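Local coordinates for tetratricopeptide repeat protein (Parabacteroides merdae ATCC 43184, PDB 4R7S) that is of unknown function but, as a tetratricopeptide repeat protein built of stacked helix pairs, probably serves as a scaffold for binding other proteins, at residues 175-187 / 199-213. Sequence-based numbering, arbitrary orientation.
Sequences RDWILYEGRADLY and DIEKVFTESEPTANL. With EDO (1,2-ethanediol), chain G.
D199 reaches from helix 193-206 into a hollow formed by Y180, R183, A184 and Y187, a knob fitting a hole, and R183 grips its carboxylate side-on. R183 NE donates to OD2 of D199 at 2.8 Å and NH2 of R183 to OD1 of D199 at 2.7 Å, both nearly straight and in the guanidinium plane, each meeting a syn lone pair; this fixes the carboxylate's rotation. The R183 chain gets there by leaving its helix with CG anti to the backbone N (chi1 -166°) and bending at chi3, while NH1 is taken by N167. Beside this pair the packing is close and apolar: A184 CB lies 3.7 Å from I200 CG1, and V203 CG2 presses on Y180 CB. W177 is just as tightly packed: E206 CB stands over the face of its six-membered ring, 3.7 Å from the centroid, a CH-pi contact, with K202 CE at the ring edge and S207 CB near W177 CD1. Segments 178-187 and 199-206 run antiparallel (154°), their axes coming within 8.8 Å, a helix pair of the kind that tetratricopeptide repeat proteins stack into a superhelix; R183 and Y180 also touch I170 of helix 159-172. Toward the start of helix 178-189, E181 stretches across to T210, the N-cap residue of helix 211-223. Both carboxylate oxygens work there: OE1 accepts from T210 OG1 at 2.7 Å, and OE2 from T210 N in a longer bond of 3.3 Å. With an alanine here instead of E181, the hydroxyl and amide of T210 would probably both lose their carboxylate acceptors, leaving the turn into helix 211-223 less firmly held. The loose, solvent side lies beyond W177, where R175 NH2 makes a salt bridge of 3.4 Å to E206 OE1, guanidinium and carboxylate planes nearly perpendicular, the K202 amine adds a long one to E206 OE2, and a water links R175 NH1 to the E206 carbonyl oxygen.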
loop_
_atom_site.group_PDB
_atom_site.type_symbol
_atom_site.label_atom_id
_atom_site.label_comp_id
_atom_site.label_asym_id
_atom_site.label_seq_id
_atom_site.Cartn_x
_atom_site.Cartn_y
_atom_site.Cartn_z
ATOM N N ARG A 175 3.857 -20.308 -8.296
ATOM C CA ARG A 175 4.276 -19.356 -9.315
ATOM C C ARG A 175 3.826 -17.930 -8.976
ATOM O O ARG A 175 3.975 -17.041 -9.810
ATOM C CB ARG A 175 3.798 -19.786 -10.706
ATOM C CG ARG A 175 4.653 -20.900 -11.293
ATOM C CD ARG A 175 4.316 -21.162 -12.749
ATOM N NE ARG A 175 5.514 -21.514 -13.517
ATOM C CZ ARG A 175 6.101 -20.723 -14.413
ATOM N NH1 ARG A 175 5.590 -19.528 -14.693
ATOM N NH2 ARG A 175 7.192 -21.129 -15.049
ATOM N N ASP A 176 3.321 -17.700 -7.748
ATOM C CA ASP A 176 2.986 -16.353 -7.284
ATOM C C ASP A 176 4.306 -15.769 -6.755
ATOM O O ASP A 176 4.623 -15.839 -5.560
ATOM C CB ASP A 176 1.853 -16.378 -6.231
ATOM C CG ASP A 176 1.422 -15.018 -5.675
ATOM O OD1 ASP A 176 1.830 -13.972 -6.254
ATOM O OD2 ASP A 176 0.659 -14.998 -4.677
ATOM N N TRP A 177 5.094 -15.236 -7.683
ATOM C CA TRP A 177 6.442 -14.739 -7.470
ATOM C C TRP A 177 6.604 -13.732 -6.302
ATOM O O TRP A 177 7.612 -13.819 -5.601
ATOM C CB TRP A 177 7.008 -14.166 -8.771
ATOM C CG TRP A 177 6.885 -15.108 -9.946
ATOM C CD1 TRP A 177 6.193 -14.885 -11.099
ATOM C CD2 TRP A 177 7.388 -16.455 -10.037
ATOM N NE1 TRP A 177 6.291 -15.974 -11.930
ATOM C CE2 TRP A 177 7.010 -16.958 -11.299
ATOM C CE3 TRP A 177 8.179 -17.262 -9.202
ATOM C CZ2 TRP A 177 7.348 -18.250 -11.724
ATOM C CZ3 TRP A 177 8.542 -18.531 -9.635
ATOM C CH2 TRP A 177 8.126 -19.014 -10.883
ATOM N N ILE A 178 5.625 -12.870 -6.032
ATOM C CA ILE A 178 5.719 -11.876 -4.950
ATOM C C ILE A 178 5.838 -12.535 -3.549
ATOM O O ILE A 178 6.250 -11.890 -2.576
ATOM C CB ILE A 178 4.532 -10.867 -5.039
ATOM C CG1 ILE A 178 4.906 -9.486 -4.504
ATOM C CG2 ILE A 178 3.238 -11.390 -4.429
ATOM C CD1 ILE A 178 6.009 -8.731 -5.334
ATOM N N LEU A 179 5.478 -13.817 -3.461
ATOM C CA LEU A 179 5.610 -14.576 -2.224
ATOM C C LEU A 179 7.089 -14.893 -1.963
ATOM O O LEU A 179 7.518 -14.898 -0.815
ATOM C CB LEU A 179 4.786 -15.870 -2.281
ATOM C CG LEU A 179 3.270 -15.748 -2.396
ATOM C CD1 LEU A 179 2.653 -17.108 -2.644
ATOM C CD2 LEU A 179 2.666 -15.115 -1.150
ATOM N N TYR A 180 7.863 -15.138 -3.034
ATOM C CA TYR A 180 9.295 -15.440 -2.953
ATOM C C TYR A 180 10.068 -14.213 -2.481
ATOM O O TYR A 180 11.089 -14.355 -1.821
ATOM C CB TYR A 180 9.832 -15.926 -4.298
ATOM C CG TYR A 180 9.345 -17.290 -4.717
ATOM C CD1 TYR A 180 8.134 -17.444 -5.384
ATOM C CD2 TYR A 180 10.126 -18.426 -4.515
ATOM C CE1 TYR A 180 7.684 -18.699 -5.799
ATOM C CE2 TYR A 180 9.697 -19.686 -4.941
ATOM C CZ TYR A 180 8.469 -19.819 -5.577
ATOM O OH TYR A 180 8.015 -21.053 -5.993
ATOM N N GLU A 181 9.552 -13.019 -2.787
ATOM C CA GLU A 181 10.092 -11.719 -2.372
ATOM C C GLU A 181 9.920 -11.532 -0.857
ATOM O O GLU A 181 10.823 -11.007 -0.190
ATOM C CB GLU A 181 9.417 -10.570 -3.136
ATOM C CG GLU A 181 9.807 -10.508 -4.611
ATOM C CD GLU A 181 9.768 -9.141 -5.275
ATOM O OE1 GLU A 181 9.511 -8.135 -4.568
ATOM O OE2 GLU A 181 10.013 -9.072 -6.502
ATOM N N GLY A 182 8.786 -11.983 -0.338
ATOM C CA GLY A 182 8.481 -11.941 1.089
ATOM C C GLY A 182 9.333 -12.941 1.851
ATOM O O GLY A 182 9.950 -12.601 2.863
ATOM N N ARG A 183 9.418 -14.176 1.327
ATOM C CA ARG A 183 10.227 -15.223 1.935
ATOM C C ARG A 183 11.707 -14.845 1.901
ATOM O O ARG A 183 12.390 -15.071 2.909
ATOM C CB ARG A 183 9.996 -16.600 1.277
ATOM C CG ARG A 183 10.582 -17.719 2.121
ATOM C CD ARG A 183 10.147 -19.089 1.668
ATOM N NE ARG A 183 10.757 -19.417 0.393
ATOM C CZ ARG A 183 10.502 -20.523 -0.283
ATOM N NH1 ARG A 183 9.662 -21.424 0.206
ATOM N NH2 ARG A 183 11.098 -20.750 -1.444
ATOM N N ALA A 184 12.208 -14.284 0.762
ATOM C CA ALA A 184 13.615 -13.858 0.663
ATOM C C ALA A 184 13.936 -12.817 1.750
ATOM O O ALA A 184 14.976 -12.908 2.390
ATOM C CB ALA A 184 13.930 -13.288 -0.720
ATOM N N ASP A 185 13.018 -11.869 1.987
ATOM C CA ASP A 185 13.193 -10.820 2.990
ATOM C C ASP A 185 13.276 -11.434 4.375
ATOM O O ASP A 185 14.064 -10.964 5.204
ATOM C CB ASP A 185 12.071 -9.764 2.920
ATOM C CG ASP A 185 12.387 -8.518 3.733
ATOM O OD1 ASP A 185 13.379 -7.830 3.401
ATOM O OD2 ASP A 185 11.676 -8.262 4.737
ATOM N N LEU A 186 12.481 -12.484 4.617
ATOM C CA LEU A 186 12.503 -13.212 5.884
ATOM C C LEU A 186 13.855 -13.892 6.062
ATOM O O LEU A 186 14.440 -13.807 7.143
ATOM C CB LEU A 186 11.378 -14.266 5.952
ATOM C CG LEU A 186 11.561 -15.355 7.013
ATOM C CD1 LEU A 186 11.322 -14.816 8.405
ATOM C CD2 LEU A 186 10.637 -16.468 6.759
ATOM N N TYR A 187 14.356 -14.552 4.996
ATOM C CA TYR A 187 15.642 -15.237 5.054
ATOM C C TYR A 187 16.785 -14.245 5.316
ATOM O O TYR A 187 17.664 -14.537 6.130
ATOM C CB TYR A 187 15.883 -16.053 3.793
ATOM C CG TYR A 187 15.036 -17.308 3.707
ATOM C CD1 TYR A 187 14.756 -18.067 4.845
ATOM C CD2 TYR A 187 14.601 -17.795 2.476
ATOM C CE1 TYR A 187 14.016 -19.252 4.765
ATOM C CE2 TYR A 187 13.868 -18.983 2.382
ATOM C CZ TYR A 187 13.567 -19.701 3.531
ATOM O OH TYR A 187 12.851 -20.871 3.440
ATOM N N ASP A 199 15.948 -17.718 -3.479
ATOM C CA ASP A 199 14.605 -17.150 -3.708
ATOM C C ASP A 199 14.662 -15.948 -4.634
ATOM O O ASP A 199 13.843 -15.863 -5.559
ATOM C CB ASP A 199 13.927 -16.757 -2.393
ATOM C CG ASP A 199 13.136 -17.866 -1.710
ATOM O OD1 ASP A 199 13.002 -18.961 -2.299
ATOM O OD2 ASP A 199 12.634 -17.633 -0.610
ATOM N N ILE A 200 15.645 -15.039 -4.416
ATOM C CA ILE A 200 15.837 -13.843 -5.236
ATOM C C ILE A 200 16.122 -14.232 -6.706
ATOM O O ILE A 200 15.527 -13.668 -7.621
ATOM C CB ILE A 200 16.936 -12.956 -4.623
ATOM C CG1 ILE A 200 16.409 -12.284 -3.327
ATOM C CG2 ILE A 200 17.459 -11.889 -5.625
ATOM C CD1 ILE A 200 17.462 -11.530 -2.498
ATOM N N GLU A 201 16.975 -15.235 -6.910
ATOM C CA GLU A 201 17.369 -15.768 -8.216
ATOM C C GLU A 201 16.155 -16.300 -8.973
ATOM O O GLU A 201 16.097 -16.183 -10.199
ATOM C CB GLU A 201 18.414 -16.888 -8.024
ATOM C CG GLU A 201 18.986 -17.491 -9.307
ATOM C CD GLU A 201 19.693 -16.542 -10.262
ATOM O OE1 GLU A 201 20.396 -15.614 -9.794
ATOM O OE2 GLU A 201 19.553 -16.742 -11.490
ATOM N N LYS A 202 15.196 -16.891 -8.239
ATOM C CA LYS A 202 13.989 -17.458 -8.821
ATOM C C LYS A 202 13.133 -16.352 -9.442
ATOM O O LYS A 202 12.669 -16.508 -10.561
ATOM C CB LYS A 202 13.197 -18.276 -7.770
ATOM C CG LYS A 202 12.067 -19.103 -8.379
ATOM C CD LYS A 202 12.009 -20.520 -7.827
ATOM C CE LYS A 202 11.024 -21.386 -8.595
ATOM N NZ LYS A 202 11.480 -21.698 -9.986
ATOM N N VAL A 203 12.961 -15.237 -8.735
ATOM C CA VAL A 203 12.150 -14.104 -9.172
ATOM C C VAL A 203 12.806 -13.430 -10.382
ATOM O O VAL A 203 12.125 -13.086 -11.351
ATOM C CB VAL A 203 11.940 -13.094 -8.024
ATOM C CG1 VAL A 203 10.944 -12.002 -8.428
ATOM C CG2 VAL A 203 11.476 -13.800 -6.765
ATOM N N PHE A 204 14.129 -13.234 -10.311
ATOM C CA PHE A 204 14.890 -12.598 -11.370
ATOM C C PHE A 204 14.845 -13.424 -12.631
ATOM O O PHE A 204 14.742 -12.841 -13.701
ATOM C CB PHE A 204 16.344 -12.359 -10.938
ATOM C CG PHE A 204 16.597 -11.001 -10.323
ATOM C CD1 PHE A 204 16.432 -10.795 -8.961
ATOM C CD2 PHE A 204 17.034 -9.935 -11.105
ATOM C CE1 PHE A 204 16.658 -9.538 -8.394
ATOM C CE2 PHE A 204 17.270 -8.682 -10.535
ATOM C CZ PHE A 204 17.076 -8.491 -9.182
ATOM N N THR A 205 14.853 -14.766 -12.516
ATOM C CA THR A 205 14.850 -15.663 -13.675
ATOM C C THR A 205 13.458 -15.771 -14.334
ATOM O O THR A 205 13.371 -15.818 -15.567
ATOM C CB THR A 205 15.379 -17.055 -13.259
ATOM O OG1 THR A 205 16.601 -16.886 -12.527
ATOM C CG2 THR A 205 15.630 -17.998 -14.456
ATOM N N GLU A 206 12.394 -15.802 -13.525
ATOM C CA GLU A 206 11.029 -16.059 -13.970
ATOM C C GLU A 206 10.096 -14.859 -14.063
ATOM O O GLU A 206 8.998 -15.007 -14.601
ATOM C CB GLU A 206 10.379 -17.054 -12.996
ATOM C CG GLU A 206 11.100 -18.387 -12.867
ATOM C CD GLU A 206 10.805 -19.446 -13.908
ATOM O OE1 GLU A 206 9.977 -19.205 -14.819
ATOM O OE2 GLU A 206 11.417 -20.532 -13.803
ATOM N N SER A 207 10.473 -13.707 -13.505
ATOM C CA SER A 207 9.567 -12.562 -13.447
ATOM C C SER A 207 10.349 -11.214 -13.560
ATOM O O SER A 207 11.475 -11.181 -14.061
ATOM C CB SER A 207 8.763 -12.658 -12.143
ATOM O OG SER A 207 7.938 -11.551 -11.820
ATOM N N GLU A 208 9.706 -10.105 -13.151
ATOM C CA GLU A 208 10.241 -8.749 -13.148
ATOM C C GLU A 208 10.275 -8.284 -11.667
ATOM O O GLU A 208 9.223 -8.027 -11.074
ATOM C CB GLU A 208 9.413 -7.817 -14.062
ATOM N N PRO A 209 11.471 -8.291 -11.026
ATOM C CA PRO A 209 11.542 -7.923 -9.602
ATOM C C PRO A 209 11.110 -6.483 -9.289
ATOM O O PRO A 209 11.159 -5.592 -10.148
ATOM C CB PRO A 209 13.033 -8.109 -9.262
ATOM C CG PRO A 209 13.581 -8.962 -10.347
ATOM C CD PRO A 209 12.813 -8.604 -11.564
ATOM N N THR A 210 10.701 -6.266 -8.031
ATOM C CA THR A 210 10.351 -4.945 -7.528
ATOM C C THR A 210 11.645 -4.231 -7.143
ATOM O O THR A 210 12.696 -4.878 -7.025
ATOM C CB THR A 210 9.364 -5.026 -6.332
ATOM O OG1 THR A 210 10.038 -5.519 -5.163
ATOM C CG2 THR A 210 8.115 -5.848 -6.645
ATOM N N ALA A 211 11.557 -2.911 -6.910
ATOM C CA ALA A 211 12.669 -2.078 -6.463
ATOM C C ALA A 211 13.218 -2.619 -5.133
ATOM O O ALA A 211 14.439 -2.684 -4.936
ATOM C CB ALA A 211 12.189 -0.643 -6.292
ATOM N N ASN A 212 12.290 -3.074 -4.246
ATOM C CA ASN A 212 12.570 -3.655 -2.934
ATOM C C ASN A 212 13.495 -4.855 -3.049
ATOM O O ASN A 212 14.404 -5.005 -2.228
ATOM C CB ASN A 212 11.261 -4.058 -2.261
ATOM C CG ASN A 212 10.575 -2.941 -1.517
ATOM O OD1 ASN A 212 10.951 -1.776 -1.579
ATOM N ND2 ASN A 212 9.547 -3.273 -0.782
ATOM N N LEU A 213 13.290 -5.685 -4.096
ATOM C CA LEU A 213 14.100 -6.861 -4.322
ATOM C C LEU A 213 15.490 -6.469 -4.823
ATOM O O LEU A 213 16.457 -7.174 -4.507
ATOM C CB LEU A 213 13.418 -7.872 -5.261
ATOM C CG LEU A 213 13.924 -9.309 -5.091
ATOM C CD1 LEU A 213 13.498 -9.905 -3.736
ATOM C CD2 LEU A 213 13.565 -10.183 -6.284
HETATM C C1 EDO G . 20.628 -20.941 -11.635
HETATM O O1 EDO G . 19.530 -21.366 -10.823
HETATM C C2 EDO G . 20.144 -20.144 -12.855
HETATM O O2 EDO G . 19.206 -19.136 -12.498
HETATM O O HOH W 1 7.503 -17.340 -16.021
#